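Local coordinates for aminoglycoside N(3)-acetyltransferase (Enterobacter cloacae, PDB 6NP3), which catalyses transfer of an acetyl group from acetyl-CoA to the 3-amino group of 2-deoxystreptamine antibiotics such as gentamicin, probably conferring resistance to them, at residues I80-A86 / K196-V200; A169-A173 / I254-I259; E174-E180 / L262-A268. All blocks are in the same frame, centred on the assembly; numbering follows the deposited sequence. Where two conformers were deposited one is given.

How the contacts relate
Contacts 2 and 3 are neighbours on one pair of helices, 170-176 and 251-265: contact 2 joins their earlier turns and contact 3 their C-terminal ends with the chain that follows. Their centres lie about 11 Å apart, and I259 CD1 of the one packs on V176 CG2 of the other. Contact 1 is remote, its centre about 33 Å from that of contact 2 and about 36 Å from that of contact 3, where helix 78-83 meets strand 196-205 of the two-stranded antiparallel sheet. Along the chain the first segments come in the order 1, 2, 3, then their partners likewise. Contact 2 carries H171, which binds gentamicin, and contact 3 carries E174, which holds that histidine.

Contact 1: residues I80-A86 / K196-V200; sequences IAQSWPA and KRVWV
R197 reaches the C-terminal end of helix 78-83, where carbonyls lack the N-H groups of a next turn and suit an arginine with several donors. Its CB and CG lie against the methyl of A86, CG 3.8 Å from A86 CB, where a small alanine lets the chain run close. CG stands anti to the backbone N (chi1 180°) and the chain bends only at chi3 (62°), turning the guanidinium toward the helix. CD passes the W84 carbonyl, and NH1 bonds W84 O at 2.9 Å, close to the guanidinium plane. NH2 meets Q82 O at 3.2 Å from above that carbonyl's plane, while NH1 adds a weak bond to the same oxygen. A81 O lies over one face of the guanidinium and takes its bond instead from W199 NE1, at 3.1 Å and in the carbonyl plane. The W199 indole also packs: CZ2 rests on W84 CB at 3.6 Å, and CH2 on I80 CG2 at 3.8 Å. W84 NE1 bonds D64 O instead. Side-chain donors of strand 196-205 thus bond carbonyls of A81 and Q82 in the last helical turn and of W84 just after it, joining the helix to the β-hairpin of 184-193 and 196-205.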
loop_
_atom_site.group_PDB
_atom_site.type_symbol
_atom_site.label_atom_id
_atom_site.label_comp_id
_atom_site.label_asym_id
_atom_site.label_seq_id
_atom_site.Cartn_x
_atom_site.Cartn_y
_atom_site.Cartn_z
ATOM N N ILE A 80 19.243 1.587 -19.464
ATOM C CA ILE A 80 18.697 1.474 -18.113
ATOM C C ILE A 80 19.603 0.609 -17.258
ATOM O O ILE A 80 19.950 0.968 -16.124
ATOM C CB ILE A 80 17.286 0.866 -18.192
ATOM C CG1 ILE A 80 16.360 1.721 -19.059
ATOM C CG2 ILE A 80 16.701 0.664 -16.802
ATOM C CD1 ILE A 80 16.122 3.115 -18.560
ATOM N N ALA A 81 19.987 -0.553 -17.787
ATOM C CA ALA A 81 20.772 -1.511 -17.033
ATOM C C ALA A 81 22.072 -0.884 -16.571
ATOM O O ALA A 81 22.543 -1.163 -15.462
ATOM C CB ALA A 81 21.054 -2.744 -17.899
ATOM N N GLN A 82 22.687 -0.052 -17.424
ATOM C CA GLN A 82 24.013 0.457 -17.089
ATOM C C GLN A 82 23.964 1.454 -15.939
ATOM O O GLN A 82 24.862 1.461 -15.086
ATOM C CB GLN A 82 24.727 1.086 -18.293
ATOM C CG GLN A 82 26.090 1.626 -17.840
ATOM C CD GLN A 82 26.989 2.161 -18.933
ATOM O OE1 GLN A 82 26.542 2.805 -19.872
ATOM N NE2 GLN A 82 28.284 1.926 -18.781
ATOM N N SER A 83 22.991 2.363 -15.947
ATOM C CA SER A 83 23.078 3.507 -15.060
ATOM C C SER A 83 22.016 3.602 -13.971
ATOM O O SER A 83 22.125 4.501 -13.121
ATOM C CB SER A 83 23.078 4.831 -15.835
ATOM O OG SER A 83 21.850 5.042 -16.492
ATOM N N TRP A 84 21.009 2.735 -13.937
ATOM C CA TRP A 84 19.972 2.907 -12.935
ATOM C C TRP A 84 20.552 2.680 -11.538
ATOM O O TRP A 84 21.322 1.743 -11.323
ATOM C CB TRP A 84 18.777 1.962 -13.195
ATOM C CG TRP A 84 17.495 2.599 -12.728
ATOM C CD1 TRP A 84 16.928 2.518 -11.479
ATOM C CD2 TRP A 84 16.697 3.518 -13.465
ATOM N NE1 TRP A 84 15.839 3.324 -11.417
ATOM C CE2 TRP A 84 15.647 3.923 -12.632
ATOM C CE3 TRP A 84 16.744 4.009 -14.770
ATOM C CZ2 TRP A 84 14.669 4.807 -13.052
ATOM C CZ3 TRP A 84 15.768 4.872 -15.190
ATOM C CH2 TRP A 84 14.736 5.255 -14.344
ATOM N N PRO A 85 20.146 3.479 -10.552
ATOM C CA PRO A 85 20.572 3.208 -9.177
ATOM C C PRO A 85 19.946 1.927 -8.653
ATOM O O PRO A 85 18.756 1.668 -8.858
ATOM C CB PRO A 85 20.043 4.420 -8.397
ATOM C CG PRO A 85 18.928 4.953 -9.193
ATOM C CD PRO A 85 19.338 4.703 -10.646
ATOM N N ALA A 86 20.749 1.114 -7.980
ATOM C CA ALA A 86 20.174 0.014 -7.217
ATOM C C ALA A 86 19.246 0.534 -6.124
ATOM O O ALA A 86 19.485 1.588 -5.525
ATOM C CB ALA A 86 21.263 -0.834 -6.568
ATOM N N LYS A 196 26.245 -5.265 -3.997
ATOM C CA LYS A 196 26.382 -5.164 -5.441
ATOM C C LYS A 196 25.005 -5.047 -6.075
ATOM O O LYS A 196 24.034 -5.641 -5.597
ATOM C CB LYS A 196 27.090 -6.401 -5.997
ATOM C CG LYS A 196 28.169 -6.941 -5.056
ATOM C CD LYS A 196 29.446 -7.332 -5.789
ATOM C CE LYS A 196 30.593 -7.568 -4.810
ATOM N NZ LYS A 196 30.820 -6.442 -3.859
ATOM N N ARG A 197 24.921 -4.268 -7.145
ATOM C CA ARG A 197 23.672 -4.172 -7.880
ATOM C C ARG A 197 23.441 -5.444 -8.686
ATOM O O ARG A 197 24.306 -5.879 -9.454
ATOM C CB ARG A 197 23.700 -2.967 -8.816
ATOM C CG ARG A 197 22.423 -2.812 -9.626
ATOM C CD ARG A 197 22.515 -1.693 -10.638
ATOM N NE ARG A 197 23.559 -1.927 -11.633
ATOM C CZ ARG A 197 23.844 -1.083 -12.607
ATOM N NH1 ARG A 197 23.162 0.033 -12.727
ATOM N NH2 ARG A 197 24.813 -1.354 -13.464
ATOM N N VAL A 198 22.252 -6.017 -8.539
ATOM C CA VAL A 198 21.843 -7.196 -9.291
ATOM C C VAL A 198 20.499 -6.888 -9.931
ATOM O O VAL A 198 19.540 -6.552 -9.229
ATOM C CB VAL A 198 21.717 -8.437 -8.390
ATOM C CG1 VAL A 198 21.196 -9.629 -9.182
ATOM C CG2 VAL A 198 23.040 -8.756 -7.738
ATOM N N TRP A 199 20.414 -7.016 -11.244
ATOM C CA TRP A 199 19.128 -6.884 -11.904
ATOM C C TRP A 199 18.345 -8.184 -11.797
ATOM O O TRP A 199 18.873 -9.271 -12.061
ATOM C CB TRP A 199 19.307 -6.512 -13.362
ATOM C CG TRP A 199 19.615 -5.070 -13.573
ATOM C CD1 TRP A 199 20.854 -4.502 -13.798
ATOM C CD2 TRP A 199 18.672 -3.999 -13.607
ATOM N NE1 TRP A 199 20.719 -3.150 -13.990
ATOM C CE2 TRP A 199 19.399 -2.807 -13.836
ATOM C CE3 TRP A 199 17.283 -3.921 -13.431
ATOM C CZ2 TRP A 199 18.783 -1.572 -13.956
ATOM C CZ3 TRP A 199 16.676 -2.703 -13.551
ATOM C CH2 TRP A 199 17.424 -1.531 -13.785
ATOM N N VAL A 200 17.079 -8.065 -11.403
ATOM C CA VAL A 200 16.169 -9.199 -11.294
ATOM C C VAL A 200 14.976 -8.917 -12.196
ATOM O O VAL A 200 14.324 -7.871 -12.069
ATOM C CB VAL A 200 15.715 -9.430 -9.843
ATOM C CG1 VAL A 200 14.692 -10.570 -9.790
ATOM C CG2 VAL A 200 16.904 -9.705 -8.937
#

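Contact 2: residues A169-A173 / I254-I259; sequences ALHYA and IVSFGI. With LLL ((2R,3R,4R,5R)-2-((1S,2S,3R,4S,6R)-4,6-diamino-3-((2R,3R,6S)-3-amino-6-(aminomethyl)-tetrahydro-2H-pyran-2-yloxy)-2-hydr oxycyclohexyloxy)-5-methyl-4-(methylamino)-tetrahydro-2H-pyran-3,5-diol), chain B.
A173 and V255 lie at the centre of a buried helix-helix contact, in which helix 170-176 packs on helix 251-265 by apolar side chains. The tight part is where small residues meet. A173 turns its methyl toward G258, which has no side chain at the point where a CB would run into L170 CD2 and press on A173 CB. L170 CD2 reaches 4.2 Å from G258 CA and 3.5 Å from I254 O, and the side chains of L170 and I254 cross at about a right angle, CD1 to CD1 4.0 Å. The two methyls of V255 reach two neighbours at once: CG1, anti to the backbone N (chi1 170°), meets Y172 CD1 at 3.7 Å, while CG2 touches A169 O at 3.6 Å. Toward solvent the residues are less enclosed: Y172 and I259 are partly exposed, though I259 CG1 still packs on A173 CB at 3.7 Å, and S256 points away, exposed. On the other flank H171 leaves the packing for the gentamicin pocket, which D118 and Y141 help to complete. E174 OE2 is hydrogen-bonded to H171 ND1, and H171 NE2 accepts a 2.8 Å hydrogen bond from gentamicin N32, which lies in the imidazole plane at its edge.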
loop_
_atom_site.group_PDB
_atom_site.type_symbol
_atom_site.label_atom_id
_atom_site.label_comp_id
_atom_site.label_asym_id
_atom_site.label_seq_id
_atom_site.Cartn_x
_atom_site.Cartn_y
_atom_site.Cartn_z
ATOM N N ALA A 169 -4.547 -3.340 -0.472
ATOM C CA ALA A 169 -4.714 -4.706 -0.027
ATOM C C ALA A 169 -5.584 -5.529 -0.963
ATOM O O ALA A 169 -5.441 -6.760 -0.989
ATOM C CB ALA A 169 -5.272 -4.772 1.377
ATOM N N LEU A 170 -6.495 -4.897 -1.709
ATOM C CA LEU A 170 -7.320 -5.649 -2.647
ATOM C C LEU A 170 -6.528 -6.257 -3.797
ATOM O O LEU A 170 -7.045 -7.164 -4.458
ATOM C CB LEU A 170 -8.485 -4.803 -3.150
ATOM C CG LEU A 170 -9.685 -4.765 -2.205
ATOM C CD1 LEU A 170 -10.658 -3.693 -2.613
ATOM C CD2 LEU A 170 -10.349 -6.132 -2.183
ATOM N N HIS A 171 -5.303 -5.802 -4.059
ATOM C CA HIS A 171 -4.460 -6.558 -4.981
ATOM C C HIS A 171 -4.193 -7.979 -4.501
ATOM O O HIS A 171 -3.886 -8.839 -5.343
ATOM C CB HIS A 171 -3.178 -5.795 -5.320
ATOM C CG HIS A 171 -3.424 -4.496 -6.021
ATOM N ND1 HIS A 171 -4.079 -4.419 -7.229
ATOM C CD2 HIS A 171 -3.089 -3.223 -5.699
ATOM C CE1 HIS A 171 -4.139 -3.158 -7.616
ATOM N NE2 HIS A 171 -3.544 -2.411 -6.705
ATOM N N TYR A 172 -4.288 -8.261 -3.200
ATOM C CA TYR A 172 -4.180 -9.650 -2.756
ATOM C C TYR A 172 -5.341 -10.472 -3.300
ATOM O O TYR A 172 -5.160 -11.615 -3.735
ATOM C CB TYR A 172 -4.126 -9.694 -1.224
ATOM C CG TYR A 172 -3.996 -11.093 -0.679
ATOM C CD1 TYR A 172 -5.088 -11.928 -0.596
ATOM C CD2 TYR A 172 -2.780 -11.601 -0.285
ATOM C CE1 TYR A 172 -4.977 -13.235 -0.152
ATOM C CE2 TYR A 172 -2.673 -12.893 0.189
ATOM C CZ TYR A 172 -3.774 -13.710 0.249
ATOM O OH TYR A 172 -3.635 -15.015 0.695
ATOM N N ALA A 173 -6.548 -9.914 -3.248
ATOM C CA ALA A 173 -7.694 -10.634 -3.783
ATOM C C ALA A 173 -7.494 -10.964 -5.253
ATOM O O ALA A 173 -7.865 -12.045 -5.722
ATOM C CB ALA A 173 -8.960 -9.817 -3.608
ATOM N N ILE A 254 -12.729 -7.018 3.670
ATOM C CA ILE A 254 -12.835 -6.476 2.312
ATOM C C ILE A 254 -12.116 -7.364 1.306
ATOM O O ILE A 254 -12.578 -7.524 0.174
ATOM C CB ILE A 254 -12.373 -5.004 2.234
ATOM C CG1 ILE A 254 -12.895 -4.357 0.930
ATOM C CG2 ILE A 254 -10.867 -4.882 2.386
ATOM C CD1 ILE A 254 -12.640 -2.891 0.805
ATOM N N VAL A 255 -11.003 -7.980 1.697
ATOM C CA VAL A 255 -10.303 -8.883 0.789
ATOM C C VAL A 255 -11.120 -10.138 0.536
ATOM O O VAL A 255 -11.236 -10.597 -0.612
ATOM C CB VAL A 255 -8.876 -9.166 1.299
ATOM C CG1 VAL A 255 -8.230 -10.293 0.507
ATOM C CG2 VAL A 255 -8.052 -7.883 1.187
ATOM N N SER A 256 -11.712 -10.730 1.569
ATOM C CA SER A 256 -12.583 -11.873 1.323
ATOM C C SER A 256 -13.735 -11.489 0.392
ATOM O O SER A 256 -14.063 -12.216 -0.563
ATOM C CB SER A 256 -13.103 -12.404 2.651
ATOM O OG SER A 256 -12.047 -12.962 3.412
ATOM N N PHE A 257 -14.352 -10.334 0.645
ATOM C CA PHE A 257 -15.418 -9.849 -0.215
ATOM C C PHE A 257 -14.921 -9.722 -1.641
ATOM O O PHE A 257 -15.625 -10.090 -2.594
ATOM C CB PHE A 257 -15.917 -8.511 0.319
ATOM C CG PHE A 257 -16.953 -7.844 -0.548
ATOM C CD1 PHE A 257 -16.573 -7.005 -1.574
ATOM C CD2 PHE A 257 -18.301 -8.040 -0.325
ATOM C CE1 PHE A 257 -17.506 -6.380 -2.370
ATOM C CE2 PHE A 257 -19.235 -7.414 -1.142
ATOM C CZ PHE A 257 -18.839 -6.564 -2.118
ATOM N N GLY A 258 -13.695 -9.234 -1.819
ATOM C CA GLY A 258 -13.184 -9.030 -3.164
ATOM C C GLY A 258 -12.875 -10.316 -3.906
ATOM O O GLY A 258 -13.119 -10.419 -5.120
ATOM N N ILE A 259 -12.379 -11.331 -3.198
ATOM C CA ILE A 259 -12.200 -12.650 -3.804
ATOM C C ILE A 259 -13.543 -13.178 -4.297
ATOM O O ILE A 259 -13.672 -13.678 -5.423
ATOM C CB ILE A 259 -11.537 -13.618 -2.806
ATOM C CG1 ILE A 259 -10.124 -13.129 -2.464
ATOM C CG2 ILE A 259 -11.524 -15.050 -3.342
ATOM C CD1 ILE A 259 -9.542 -13.820 -1.246
HETATM C C11 LLL B . -3.141 3.606 -9.990
HETATM O O11 LLL B . -2.967 2.633 -8.927
HETATM C C21 LLL B . -3.877 4.801 -9.389
HETATM N N21 LLL B . -3.170 5.178 -8.170
HETATM C C31 LLL B . -5.243 4.404 -8.964
HETATM C C41 LLL B . -6.001 3.915 -10.188
HETATM C C51 LLL B . -5.214 2.764 -10.803
HETATM O O51 LLL B . -3.906 3.163 -11.106
HETATM C C61 LLL B . -5.864 2.309 -12.092
HETATM N N61 LLL B . -5.066 1.216 -12.645
HETATM C C12 LLL B . 0.299 0.080 -8.156
HETATM N N12 LLL B . 1.275 -1.001 -8.137
HETATM C C22 LLL B . -1.108 -0.432 -7.853
HETATM C C32 LLL B . -2.035 0.767 -7.820
HETATM N N32 LLL B . -3.394 0.317 -7.505
HETATM C C42 LLL B . -2.087 1.527 -9.146
HETATM C C52 LLL B . -0.669 1.930 -9.551
HETATM O O52 LLL B . -0.715 2.455 -10.858
HETATM C C62 LLL B . 0.298 0.763 -9.530
HETATM O O62 LLL B . 1.601 1.264 -9.763
HETATM C C13 LLL B . 2.368 0.654 -10.803
HETATM C C23 LLL B . 3.831 0.766 -10.381
HETATM O O23 LLL B . 3.965 0.183 -9.102
HETATM C C33 LLL B . 4.249 2.243 -10.263
HETATM N N33 LLL B . 5.696 2.334 -9.966
HETATM C C43 LLL B . 3.922 2.954 -11.592
HETATM O O43 LLL B . 4.818 2.443 -12.559
HETATM C C53 LLL B . 2.469 2.688 -12.000
HETATM O O53 LLL B . 2.171 1.313 -12.069
HETATM C C83 LLL B . 4.103 4.470 -11.442
HETATM C C93 LLL B . 5.937 3.169 -8.769
#

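Contact 3: residues E174-E180 / L262-A268; sequences EAVARIE and LEARHAA
E263 and R178 make the first polar link here, and it is the backbone of R178 that is bonded. Its N-H reaches E263 OE2 at 2.8 Å with a nearly straight angle of 165°, on the anti side of the carboxylate and 25° out of its plane. With CG anti to its carbonyl carbon (chi1 -70°) and the chain extended beyond, the glutamate carries its carboxylate across from helix 251-265. R178 NE stays 4.8 Å from E263 OE2, so charge attraction may add to that bond at longer range. R178 also centres an inverse gamma turn, with a weak bond from I179 N to A177 O, which K182 NZ bonds as well. Further on, E180 N donates to A267 O at 2.8 Å, almost in line with the carbonyl, and I179 CA adds a CA-H...O contact to the same oxygen at 3.4 Å. A water donates to E180 OE2 and accepts from A267 N at 2.8 Å. Between these links I179 CG2 lies 3.7 Å from H266 CB and beside the carbonyl oxygens of L262 and H266. L262 CD1 rests on A177 CB at 3.8 Å. H266 NE2 is satisfied outside, by Y214 OH. With backbone N-H groups paired to a carboxylate, a carbonyl and a water, the chemistry ties the last turn of helix 251-265 and the tail after it to the chain leaving helix 170-176 without any direct salt bridge.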
loop_
_atom_site.group_PDB
_atom_site.type_symbol
_atom_site.label_atom_id
_atom_site.label_comp_id
_atom_site.label_asym_id
_atom_site.label_seq_id
_atom_site.Cartn_x
_atom_site.Cartn_y
_atom_site.Cartn_z
ATOM N N GLU A 174 -6.952 -10.021 -6.007
ATOM C CA GLU A 174 -6.706 -10.248 -7.420
ATOM C C GLU A 174 -5.707 -11.376 -7.618
ATOM O O GLU A 174 -5.866 -12.206 -8.519
ATOM C CB GLU A 174 -6.206 -8.949 -8.061
ATOM C CG GLU A 174 -7.202 -7.818 -8.093
ATOM C CD GLU A 174 -6.729 -6.596 -8.783
ATOM O OE1 GLU A 174 -7.597 -5.873 -9.287
ATOM O OE2 GLU A 174 -5.524 -6.306 -8.781
ATOM N N ALA A 175 -4.658 -11.407 -6.793
ATOM C CA ALA A 175 -3.619 -12.415 -6.915
ATOM C C ALA A 175 -4.169 -13.805 -6.688
ATOM O O ALA A 175 -3.815 -14.726 -7.430
ATOM C CB ALA A 175 -2.521 -12.132 -5.910
ATOM N N VAL A 176 -5.085 -13.968 -5.734
ATOM C CA VAL A 176 -5.549 -15.306 -5.396
ATOM C C VAL A 176 -6.853 -15.695 -6.083
ATOM O O VAL A 176 -7.258 -16.871 -6.006
ATOM C CB VAL A 176 -5.656 -15.556 -3.879
ATOM C CG1 VAL A 176 -4.316 -15.282 -3.188
ATOM C CG2 VAL A 176 -6.782 -14.751 -3.239
ATOM N N ALA A 177 -7.509 -14.773 -6.761
ATOM C CA ALA A 177 -8.810 -15.076 -7.338
ATOM C C ALA A 177 -8.707 -16.184 -8.383
ATOM O O ALA A 177 -7.865 -16.147 -9.278
ATOM C CB ALA A 177 -9.395 -13.819 -7.967
ATOM N N ARG A 178 -9.625 -17.150 -8.297
ATOM C CA ARG A 178 -9.635 -18.311 -9.187
ATOM C C ARG A 178 -10.481 -17.975 -10.412
ATOM O O ARG A 178 -11.636 -18.389 -10.554
ATOM C CB ARG A 178 -10.209 -19.514 -8.455
ATOM C CG ARG A 178 -9.380 -19.972 -7.308
ATOM C CD ARG A 178 -10.124 -20.954 -6.436
ATOM N NE ARG A 178 -9.275 -21.517 -5.401
ATOM C CZ ARG A 178 -9.703 -22.333 -4.450
ATOM N NH1 ARG A 178 -10.970 -22.676 -4.364
ATOM N NH2 ARG A 178 -8.839 -22.811 -3.590
ATOM N N ILE A 179 -9.917 -17.130 -11.266
ATOM C CA ILE A 179 -10.625 -16.616 -12.429
ATOM C C ILE A 179 -9.733 -16.767 -13.645
ATOM O O ILE A 179 -8.505 -16.807 -13.545
ATOM C CB ILE A 179 -11.066 -15.149 -12.275
ATOM C CG1 ILE A 179 -9.861 -14.219 -12.067
ATOM C CG2 ILE A 179 -12.067 -15.042 -11.146
ATOM C CD1 ILE A 179 -10.277 -12.744 -11.924
ATOM N N GLU A 180 -10.371 -16.865 -14.805
ATOM C CA GLU A 180 -9.663 -17.015 -16.064
ATOM C C GLU A 180 -9.258 -15.657 -16.623
ATOM O O GLU A 180 -9.900 -14.638 -16.371
ATOM C CB GLU A 180 -10.549 -17.748 -17.089
ATOM C CG GLU A 180 -11.798 -16.983 -17.511
ATOM C CD GLU A 180 -12.688 -17.742 -18.499
ATOM O OE1 GLU A 180 -12.386 -18.908 -18.822
ATOM O OE2 GLU A 180 -13.701 -17.167 -18.951
ATOM N N LEU A 262 -14.847 -11.137 -7.443
ATOM C CA LEU A 262 -14.201 -11.537 -8.682
ATOM C C LEU A 262 -14.655 -12.922 -9.121
ATOM O O LEU A 262 -14.953 -13.138 -10.303
ATOM C CB LEU A 262 -12.682 -11.514 -8.516
ATOM C CG LEU A 262 -12.089 -10.112 -8.412
ATOM C CD1 LEU A 262 -10.678 -10.191 -7.858
ATOM C CD2 LEU A 262 -12.123 -9.366 -9.746
ATOM N N GLU A 263 -14.709 -13.883 -8.201
ATOM C CA GLU A 263 -15.039 -15.261 -8.583
ATOM C C GLU A 263 -16.503 -15.426 -8.978
ATOM O O GLU A 263 -16.829 -16.299 -9.797
ATOM C CB GLU A 263 -14.666 -16.224 -7.456
ATOM C CG GLU A 263 -13.144 -16.326 -7.342
ATOM C CD GLU A 263 -12.577 -17.153 -6.199
ATOM O OE1 GLU A 263 -13.332 -17.713 -5.385
ATOM O OE2 GLU A 263 -11.324 -17.219 -6.094
ATOM N N ALA A 264 -17.377 -14.554 -8.468
ATOM C CA ALA A 264 -18.773 -14.571 -8.884
ATOM C C ALA A 264 -18.943 -14.024 -10.294
ATOM O O ALA A 264 -19.907 -14.382 -10.987
ATOM C CB ALA A 264 -19.637 -13.764 -7.907
ATOM N N ARG A 265 -18.027 -13.176 -10.752
ATOM C CA ARG A 265 -18.200 -12.480 -12.022
ATOM C C ARG A 265 -17.410 -13.078 -13.168
ATOM O O ARG A 265 -17.728 -12.790 -14.329
ATOM C CB ARG A 265 -17.802 -11.007 -11.899
ATOM C CG ARG A 265 -18.810 -10.216 -11.159
ATOM C CD ARG A 265 -18.319 -8.873 -10.699
ATOM N NE ARG A 265 -19.424 -8.160 -10.060
ATOM C CZ ARG A 265 -19.977 -8.501 -8.898
ATOM N NH1 ARG A 265 -20.986 -7.792 -8.415
ATOM N NH2 ARG A 265 -19.531 -9.543 -8.211
ATOM N N HIS A 266 -16.410 -13.904 -12.887
ATOM C CA HIS A 266 -15.484 -14.353 -13.913
ATOM C C HIS A 266 -15.293 -15.859 -13.817
ATOM O O HIS A 266 -15.013 -16.393 -12.740
ATOM C CB HIS A 266 -14.187 -13.552 -13.799
ATOM C CG HIS A 266 -14.408 -12.074 -13.897
ATOM N ND1 HIS A 266 -14.816 -11.461 -15.065
ATOM C CD2 HIS A 266 -14.328 -11.091 -12.971
ATOM C CE1 HIS A 266 -14.957 -10.167 -14.856
ATOM N NE2 HIS A 266 -14.665 -9.913 -13.592
ATOM N N ALA A 267 -15.487 -16.547 -14.942
ATOM C CA ALA A 267 -15.400 -18.002 -14.947
ATOM C C ALA A 267 -14.026 -18.450 -14.465
ATOM O O ALA A 267 -13.022 -17.750 -14.630
ATOM C CB ALA A 267 -15.661 -18.548 -16.351
ATOM N N ALA A 268 -13.990 -19.629 -13.857
ATOM C CA ALA A 268 -12.744 -20.211 -13.368
ATOM C C ALA A 268 -11.831 -20.656 -14.504
ATOM O O ALA A 268 -12.288 -21.107 -15.553
ATOM C CB ALA A 268 -13.047 -21.406 -12.448
HETATM O O HOH W 1 -15.591 -15.246 -17.382
#